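PDB 3K11: putative glycosyl hydrolase from Bacteroides thetaiotaomicron VPI-5482, which probably hydrolyses glycosidic linkages or related bonds in sugars, as a family 88 member with an (alpha/alpha)6 barrel, though its function is not known. Local coordinates for residues N223-Q235 against L278-V292. Sequence-based numbering, arbitrary orientation. Where two conformers were deposited one is given.
Sequences NKYLAEAVKQFLQ and LLDVLPEDYPQRPKV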
loop_
_atom_site.group_PDB
_atom_site.type_symbol
_atom_site.label_atom_id
_atom_site.label_comp_id
_atom_site.label_asym_id
_atom_site.label_seq_id
_atom_site.Cartn_x
_atom_site.Cartn_y
_atom_site.Cartn_z
ATOM N N ASN A 223 -4.919 20.775 -39.332
ATOM C CA ASN A 223 -4.332 19.436 -39.333
ATOM C C ASN A 223 -2.968 19.389 -38.687
ATOM O O ASN A 223 -2.627 18.431 -37.973
ATOM C CB ASN A 223 -4.251 18.910 -40.764
ATOM C CG ASN A 223 -5.618 18.603 -41.350
ATOM O OD1 ASN A 223 -6.593 18.380 -40.628
ATOM N ND2 ASN A 223 -5.678 18.551 -42.661
ATOM N N LYS A 224 -2.161 20.403 -38.950
ATOM C CA LYS A 224 -0.822 20.476 -38.402
ATOM C C LYS A 224 -0.844 20.495 -36.855
ATOM O O LYS A 224 -0.069 19.810 -36.206
ATOM C CB LYS A 224 -0.169 21.743 -38.922
ATOM C CG LYS A 224 1.198 22.134 -38.341
ATOM C CD LYS A 224 1.770 23.290 -39.199
ATOM C CE LYS A 224 2.457 24.377 -38.453
ATOM N NZ LYS A 224 2.409 25.681 -39.273
ATOM N N TYR A 225 -1.751 21.277 -36.291
ATOM C CA TYR A 225 -1.817 21.401 -34.834
ATOM C C TYR A 225 -2.490 20.194 -34.168
ATOM O O TYR A 225 -2.094 19.779 -33.083
ATOM C CB TYR A 225 -2.404 22.765 -34.431
ATOM C CG TYR A 225 -1.531 23.958 -34.804
ATOM C CD1 TYR A 225 -0.144 23.895 -34.776
ATOM C CD2 TYR A 225 -2.094 25.173 -35.107
ATOM C CE1 TYR A 225 0.633 24.995 -35.121
ATOM C CE2 TYR A 225 -1.327 26.261 -35.444
ATOM C CZ TYR A 225 0.041 26.166 -35.429
ATOM O OH TYR A 225 0.836 27.245 -35.760
ATOM N N LEU A 226 -3.502 19.608 -34.796
ATOM C CA LEU A 226 -4.028 18.335 -34.278
ATOM C C LEU A 226 -2.931 17.288 -34.204
ATOM O O LEU A 226 -2.822 16.594 -33.233
ATOM C CB LEU A 226 -5.201 17.809 -35.152
ATOM C CG LEU A 226 -6.553 18.534 -35.144
ATOM C CD1 LEU A 226 -7.518 17.961 -36.243
ATOM C CD2 LEU A 226 -7.242 18.515 -33.758
ATOM N N ALA A 227 -2.113 17.184 -35.244
ATOM C CA ALA A 227 -1.079 16.193 -35.257
ATOM C C ALA A 227 -0.029 16.477 -34.218
ATOM O O ALA A 227 0.451 15.554 -33.580
ATOM C CB ALA A 227 -0.462 16.037 -36.657
ATOM N N GLU A 228 0.360 17.747 -34.055
ATOM C CA GLU A 228 1.390 18.088 -33.049
ATOM C C GLU A 228 0.880 17.863 -31.646
ATOM O O GLU A 228 1.609 17.327 -30.806
ATOM C CB GLU A 228 1.858 19.519 -33.231
ATOM C CG GLU A 228 3.014 19.944 -32.300
ATOM C CD GLU A 228 4.300 19.168 -32.534
ATOM O OE1 GLU A 228 4.439 18.489 -33.587
ATOM O OE2 GLU A 228 5.185 19.261 -31.664
ATOM N N ALA A 229 -0.378 18.214 -31.387
ATOM C CA ALA A 229 -0.969 17.943 -30.058
ATOM C C ALA A 229 -0.931 16.460 -29.696
ATOM O O ALA A 229 -0.517 16.061 -28.587
ATOM C CB ALA A 229 -2.395 18.507 -30.001
ATOM N N VAL A 230 -1.330 15.620 -30.648
ATOM C CA VAL A 230 -1.269 14.163 -30.457
ATOM C C VAL A 230 0.170 13.628 -30.284
ATOM O O VAL A 230 0.450 12.784 -29.425
ATOM C CB VAL A 230 -2.019 13.431 -31.591
ATOM C CG1 VAL A 230 -1.797 11.904 -31.543
ATOM C CG2 VAL A 230 -3.548 13.739 -31.462
ATOM N N LYS A 231 1.069 14.117 -31.113
ATOM C CA LYS A 231 2.466 13.712 -31.055
ATOM C C LYS A 231 3.051 14.018 -29.694
ATOM O O LYS A 231 3.721 13.195 -29.088
ATOM C CB LYS A 231 3.238 14.485 -32.133
ATOM C CG LYS A 231 4.712 14.087 -32.249
ATOM C CD LYS A 231 5.489 14.944 -33.256
ATOM C CE LYS A 231 7.039 14.584 -33.212
ATOM N NZ LYS A 231 7.877 15.697 -33.679
ATOM N N GLN A 232 2.821 15.231 -29.195
ATOM C CA GLN A 232 3.250 15.554 -27.828
ATOM C C GLN A 232 2.649 14.595 -26.840
ATOM O O GLN A 232 3.335 14.025 -25.980
ATOM C CB GLN A 232 2.777 16.968 -27.452
ATOM C CG GLN A 232 3.505 18.074 -28.209
ATOM C CD GLN A 232 4.967 18.225 -27.864
ATOM O OE1 GLN A 232 5.382 17.914 -26.768
ATOM N NE2 GLN A 232 5.742 18.746 -28.817
ATOM N N PHE A 233 1.346 14.430 -26.925
ATOM C CA PHE A 233 0.692 13.561 -25.921
ATOM C C PHE A 233 1.363 12.207 -25.866
ATOM O O PHE A 233 1.696 11.709 -24.801
ATOM C CB PHE A 233 -0.792 13.402 -26.223
ATOM C CG PHE A 233 -1.557 12.697 -25.123
ATOM C CD1 PHE A 233 -1.636 11.294 -25.070
ATOM C CD2 PHE A 233 -2.213 13.417 -24.151
ATOM C CE1 PHE A 233 -2.311 10.659 -24.049
ATOM C CE2 PHE A 233 -2.900 12.731 -23.072
ATOM C CZ PHE A 233 -2.930 11.392 -23.036
ATOM N N LEU A 234 1.562 11.590 -27.025
ATOM C CA LEU A 234 2.038 10.219 -27.031
ATOM C C LEU A 234 3.525 10.120 -26.713
ATOM O O LEU A 234 3.989 9.143 -26.095
ATOM C CB LEU A 234 1.733 9.603 -28.388
ATOM C CG LEU A 234 0.265 9.415 -28.806
ATOM C CD1 LEU A 234 0.235 8.911 -30.241
ATOM C CD2 LEU A 234 -0.518 8.446 -27.848
ATOM N N GLN A 235 4.281 11.135 -27.079
ATOM C CA GLN A 235 5.741 11.152 -26.770
ATOM C C GLN A 235 5.989 11.341 -25.277
ATOM O O GLN A 235 6.946 10.788 -24.724
ATOM C CB GLN A 235 6.447 12.214 -27.640
ATOM C CG GLN A 235 6.624 11.721 -29.075
ATOM C CD GLN A 235 7.336 12.659 -30.022
ATOM O OE1 GLN A 235 7.489 12.305 -31.199
ATOM N NE2 GLN A 235 7.752 13.841 -29.559
ATOM N N LEU A 278 -7.655 17.575 -24.846
ATOM C CA LEU A 278 -7.345 17.036 -26.175
ATOM C C LEU A 278 -8.517 16.272 -26.754
ATOM O O LEU A 278 -8.888 16.478 -27.903
ATOM C CB LEU A 278 -6.087 16.160 -26.101
ATOM C CG LEU A 278 -5.574 15.532 -27.389
ATOM C CD1 LEU A 278 -5.377 16.586 -28.450
ATOM C CD2 LEU A 278 -4.274 14.719 -27.133
ATOM N N LEU A 279 -9.133 15.414 -25.945
ATOM C CA LEU A 279 -10.304 14.683 -26.400
ATOM C C LEU A 279 -11.548 15.575 -26.678
ATOM O O LEU A 279 -12.442 15.216 -27.477
ATOM C CB LEU A 279 -10.594 13.506 -25.464
ATOM C CG LEU A 279 -9.608 12.363 -25.497
ATOM C CD1 LEU A 279 -9.824 11.510 -24.292
ATOM C CD2 LEU A 279 -9.673 11.547 -26.812
ATOM N N ASP A 280 -11.596 16.760 -26.053
ATOM C CA ASP A 280 -12.619 17.742 -26.396
ATOM C C ASP A 280 -12.438 18.267 -27.805
ATOM O O ASP A 280 -13.384 18.727 -28.418
ATOM C CB ASP A 280 -12.547 18.938 -25.440
ATOM C CG ASP A 280 -13.169 18.655 -24.066
ATOM O OD1 ASP A 280 -13.918 17.651 -23.892
ATOM O OD2 ASP A 280 -12.927 19.498 -23.144
ATOM N N VAL A 281 -11.216 18.242 -28.325
ATOM C CA VAL A 281 -10.922 18.865 -29.639
ATOM C C VAL A 281 -10.852 17.845 -30.779
ATOM O O VAL A 281 -11.315 18.098 -31.894
ATOM C CB VAL A 281 -9.606 19.644 -29.557
ATOM C CG1 VAL A 281 -9.204 20.184 -30.897
ATOM C CG2 VAL A 281 -9.708 20.818 -28.541
ATOM N N LEU A 282 -10.254 16.683 -30.530
ATOM C CA LEU A 282 -10.057 15.713 -31.595
ATOM C C LEU A 282 -11.370 15.275 -32.214
ATOM O O LEU A 282 -12.285 14.905 -31.490
ATOM C CB LEU A 282 -9.389 14.415 -31.100
ATOM C CG LEU A 282 -7.940 14.498 -30.620
ATOM C CD1 LEU A 282 -7.453 13.111 -30.202
ATOM C CD2 LEU A 282 -7.004 15.161 -31.719
ATOM N N PRO A 283 -11.421 15.230 -33.545
ATOM C CA PRO A 283 -12.536 14.587 -34.243
ATOM C C PRO A 283 -12.709 13.187 -33.729
ATOM O O PRO A 283 -11.728 12.549 -33.387
ATOM C CB PRO A 283 -12.071 14.571 -35.695
ATOM C CG PRO A 283 -11.157 15.743 -35.805
ATOM C CD PRO A 283 -10.453 15.837 -34.480
ATOM N N GLU A 284 -13.937 12.675 -33.713
ATOM C CA GLU A 284 -14.144 11.357 -33.151
ATOM C C GLU A 284 -13.548 10.253 -34.001
ATOM O O GLU A 284 -13.268 9.198 -33.476
ATOM C CB GLU A 284 -15.616 11.096 -32.926
ATOM C CG GLU A 284 -16.171 12.089 -31.923
ATOM C CD GLU A 284 -17.212 11.494 -31.014
ATOM O OE1 GLU A 284 -18.001 10.642 -31.483
ATOM O OE2 GLU A 284 -17.241 11.898 -29.829
ATOM N N ASP A 285 -13.273 10.564 -35.269
ATOM C CA ASP A 285 -12.620 9.623 -36.180
ATOM C C ASP A 285 -11.135 9.928 -36.406
ATOM O O ASP A 285 -10.541 9.389 -37.349
ATOM C CB ASP A 285 -13.390 9.555 -37.488
ATOM C CG ASP A 285 -13.358 10.847 -38.265
ATOM O OD1 ASP A 285 -12.863 11.884 -37.755
ATOM O OD2 ASP A 285 -13.839 10.830 -39.438
ATOM N N TYR A 286 -10.531 10.728 -35.527
ATOM C CA TYR A 286 -9.137 11.070 -35.690
ATOM C C TYR A 286 -8.340 9.772 -35.599
ATOM O O TYR A 286 -8.574 8.967 -34.679
ATOM C CB TYR A 286 -8.687 12.111 -34.680
ATOM C CG TYR A 286 -7.355 12.695 -35.078
ATOM C CD1 TYR A 286 -7.287 13.668 -36.030
ATOM C CD2 TYR A 286 -6.172 12.247 -34.507
ATOM C CE1 TYR A 286 -6.077 14.196 -36.459
ATOM C CE2 TYR A 286 -4.929 12.786 -34.910
ATOM C CZ TYR A 286 -4.895 13.751 -35.896
ATOM O OH TYR A 286 -3.718 14.313 -36.368
ATOM N N PRO A 287 -7.378 9.569 -36.525
ATOM C CA PRO A 287 -6.757 8.234 -36.563
ATOM C C PRO A 287 -5.978 7.838 -35.334
ATOM O O PRO A 287 -5.932 6.652 -35.030
ATOM C CB PRO A 287 -5.871 8.293 -37.831
ATOM C CG PRO A 287 -5.728 9.670 -38.162
ATOM C CD PRO A 287 -6.903 10.417 -37.635
ATOM N N GLN A 288 -5.367 8.794 -34.624
ATOM C CA GLN A 288 -4.704 8.425 -33.349
ATOM C C GLN A 288 -5.598 8.553 -32.079
ATOM O O GLN A 288 -5.124 8.345 -30.960
ATOM C CB GLN A 288 -3.434 9.272 -33.170
ATOM C CG GLN A 288 -2.228 8.794 -34.012
ATOM C CD GLN A 288 -2.515 8.741 -35.500
ATOM O OE1 GLN A 288 -2.631 9.773 -36.169
ATOM N NE2 GLN A 288 -2.624 7.508 -36.036
ATOM N N ARG A 289 -6.872 8.895 -32.234
ATOM C CA ARG A 289 -7.732 9.033 -31.069
ATOM C C ARG A 289 -7.781 7.780 -30.215
ATOM O O ARG A 289 -7.801 7.885 -28.999
ATOM C CB ARG A 289 -9.127 9.478 -31.460
ATOM C CG ARG A 289 -10.085 9.776 -30.253
ATOM C CD ARG A 289 -11.400 10.229 -30.772
ATOM N NE ARG A 289 -12.365 10.648 -29.759
ATOM C CZ ARG A 289 -13.177 9.825 -29.108
ATOM N NH1 ARG A 289 -13.080 8.520 -29.234
ATOM N NH2 ARG A 289 -14.050 10.311 -28.263
ATOM N N PRO A 290 -7.843 6.582 -30.823
ATOM C CA PRO A 290 -7.876 5.376 -29.977
ATOM C C PRO A 290 -6.740 5.219 -28.958
ATOM O O PRO A 290 -6.956 4.770 -27.827
ATOM C CB PRO A 290 -7.931 4.250 -31.017
ATOM C CG PRO A 290 -8.702 4.869 -32.111
ATOM C CD PRO A 290 -8.074 6.236 -32.234
ATOM N N LYS A 291 -5.533 5.586 -29.364
ATOM C CA LYS A 291 -4.362 5.520 -28.496
ATOM C C LYS A 291 -4.444 6.519 -27.359
ATOM O O LYS A 291 -4.003 6.243 -26.237
ATOM C CB LYS A 291 -3.089 5.781 -29.302
ATOM C CG LYS A 291 -2.648 4.595 -30.126
ATOM C CD LYS A 291 -1.264 4.801 -30.684
ATOM C CE LYS A 291 -0.837 3.591 -31.480
ATOM N NZ LYS A 291 0.485 3.889 -32.134
ATOM N N VAL A 292 -4.965 7.698 -27.664
ATOM C CA VAL A 292 -5.157 8.722 -26.643
ATOM C C VAL A 292 -6.250 8.295 -25.678
ATOM O O VAL A 292 -6.096 8.413 -24.449
ATOM C CB VAL A 292 -5.539 10.079 -27.263
ATOM C CG1 VAL A 292 -5.877 11.126 -26.191
ATOM C CG2 VAL A 292 -4.405 10.593 -28.128
HETATM O O HOH W 1 -3.767 16.056 -38.278
#
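In the (alpha/alpha)6 barrel expected of a family 88 hydrolase, helix 222-240 packs against Leu-278 to Val-281 of helix 265-281, the connection that follows and the start of helix 289-304, with Leu-226 and Val-230 meeting Leu-282 and Tyr-286. No direct hydrogen bond crosses; the join is almost wholly apolar. Leu-226 splits its branches: CD2 lies 3.8 Å from Val-281 CG1, while CD1 meets Pro-283 CD. One turn on, Val-230 does the same. A chi1 of 171° swings CG1 away from the backbone N and onto Gln-288 CB, 3.5 Å off, the two side chains crossing at about a right angle, and CG2 sits 3.7 Å from Leu-282 CD2 and also meets Tyr-286 CE2. Ala-229 and Phe-233 meet Leu-278: its CD1 lies against Ala-229 CB and its CD2 is 3.8 Å from Phe-233 CB. The Phe-233 ring takes Val-292 CG1 over one face, a CH-pi contact 4.3 Å from the centroid and 13° off the normal; Met-204 of helix 202-217 also touches this phenylalanine. The two beta turns, 283-286 and 286-289, share Tyr-286; Pro-287 CD and Leu-282 CD2 lie over opposite faces of its ring, each offset toward the rim. Its OH passes 3.4 Å from Ala-227 CA and hydrogen-bonds, at the ring edge and in its plane, to a water 2.6 Å away that donates to Asn-223 O.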